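Local coordinates for FAD:protein FMN transferase (Vibrio cholerae, PDB 6NXI), which probably transfers the FMN moiety of FAD, with the help of magnesium, onto a threonine hydroxyl of a target flavoprotein, at residues 21-24 / 28-31. Numbering follows the deposited sequence.
Sequences IKYI and GIAD
The ring of Y23 meets I29 obliquely: its CE2 lies 3.9 Å from CD1 of I29, the two side chains running past each other in opposite directions. At the phenol end a water lies in the ring plane, 2.6 Å from Y23 OH, which donates to it. The same water donates to the backbone O of A30 at 2.7 Å, so strand and loop are joined without a direct hydrogen bond. In I29 the CG1 branch sits between the backbone N and the carbonyl carbon (chi1 69°), and the extended chi2 (169°) carries CD1 to the tyrosine. Tyrosine suits its place because its ring carbon meets I29, and the side chain also touches V8, L35 and I174, while its hydroxyl reaches polar company. Isoleucine supplies a methyl-ended arm from the loop, and also touches I174. D31 occupies the N-cap of helix 32-50, its side chain capping a backbone N there, and OD2 also bonds T34 OG1. The contact thus joins the end of strand 17-24 to the loop leading into that helix, well away from the FAD and magnesium sites. One apolar touch and one water bridge imply a modest link, in which the water gives the tyrosine hydroxyl an acceptor and the A30 carbonyl a donor.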
loop_
_atom_site.group_PDB
_atom_site.type_symbol
_atom_site.label_atom_id
_atom_site.label_comp_id
_atom_site.label_asym_id
_atom_site.label_seq_id
_atom_site.Cartn_x
_atom_site.Cartn_y
_atom_site.Cartn_z
ATOM N N ILE A 21 8.883 6.404 -13.227
ATOM C CA ILE A 21 9.901 5.349 -13.355
ATOM C C ILE A 21 11.170 6.044 -13.843
ATOM O O ILE A 21 11.100 6.764 -14.843
ATOM C CB ILE A 21 9.395 4.236 -14.258
ATOM C CG1 ILE A 21 8.186 3.575 -13.574
ATOM C CG2 ILE A 21 10.536 3.263 -14.588
ATOM C CD1 ILE A 21 7.305 2.859 -14.497
ATOM N N LYS A 22 12.274 5.834 -13.168
ATOM C CA LYS A 22 13.595 6.333 -13.602
ATOM C C LYS A 22 14.512 5.140 -13.786
ATOM O O LYS A 22 14.516 4.229 -12.940
ATOM C CB LYS A 22 14.208 7.326 -12.614
ATOM C CG LYS A 22 13.428 8.617 -12.511
ATOM C CD LYS A 22 14.034 9.568 -11.451
ATOM C CE LYS A 22 13.314 10.904 -11.422
ATOM N NZ LYS A 22 13.963 11.922 -10.563
ATOM N N TYR A 23 15.242 5.117 -14.886
ATOM C CA TYR A 23 16.194 4.005 -15.091
ATOM C C TYR A 23 17.415 4.562 -15.805
ATOM O O TYR A 23 17.365 5.632 -16.440
ATOM C CB TYR A 23 15.535 2.811 -15.797
ATOM C CG TYR A 23 15.173 3.089 -17.228
ATOM C CD1 TYR A 23 13.913 3.536 -17.562
ATOM C CD2 TYR A 23 16.073 2.870 -18.261
ATOM C CE1 TYR A 23 13.560 3.817 -18.868
ATOM C CE2 TYR A 23 15.724 3.128 -19.570
ATOM C CZ TYR A 23 14.462 3.601 -19.879
ATOM O OH TYR A 23 14.091 3.876 -21.171
ATOM N N ILE A 24 18.490 3.778 -15.746
ATOM C CA ILE A 24 19.771 4.174 -16.363
ATOM C C ILE A 24 19.908 3.421 -17.682
ATOM O O ILE A 24 19.844 2.208 -17.679
ATOM C CB ILE A 24 20.977 3.982 -15.437
ATOM C CG1 ILE A 24 20.759 4.685 -14.086
ATOM C CG2 ILE A 24 22.219 4.518 -16.145
ATOM C CD1 ILE A 24 20.388 6.161 -14.195
ATOM N N GLY A 28 21.973 -2.100 -25.431
ATOM C CA GLY A 28 21.198 -3.293 -25.837
ATOM C C GLY A 28 19.804 -3.364 -25.232
ATOM O O GLY A 28 19.133 -4.388 -25.402
ATOM N N ILE A 29 19.346 -2.350 -24.513
ATOM C CA ILE A 29 17.965 -2.418 -23.950
ATOM C C ILE A 29 16.974 -1.749 -24.905
ATOM O O ILE A 29 17.377 -0.909 -25.727
ATOM C CB ILE A 29 17.909 -1.833 -22.534
ATOM C CG1 ILE A 29 18.112 -0.323 -22.520
ATOM C CG2 ILE A 29 18.882 -2.534 -21.606
ATOM C CD1 ILE A 29 17.799 0.273 -21.159
ATOM N N ALA A 30 15.704 -2.125 -24.789
ATOM C CA ALA A 30 14.585 -1.514 -25.520
ATOM C C ALA A 30 14.610 0.013 -25.347
ATOM O O ALA A 30 15.029 0.527 -24.268
ATOM C CB ALA A 30 13.293 -2.115 -25.057
ATOM N N ASP A 31 14.119 0.695 -26.366
ATOM C CA ASP A 31 13.868 2.152 -26.350
ATOM C C ASP A 31 12.774 2.444 -25.312
ATOM O O ASP A 31 11.932 1.559 -25.016
ATOM C CB ASP A 31 13.457 2.630 -27.738
ATOM C CG ASP A 31 12.210 1.899 -28.211
ATOM O OD1 ASP A 31 11.164 2.543 -28.277
ATOM O OD2 ASP A 31 12.296 0.662 -28.490
HETATM O O HOH W 1 15.566 2.920 -23.050
#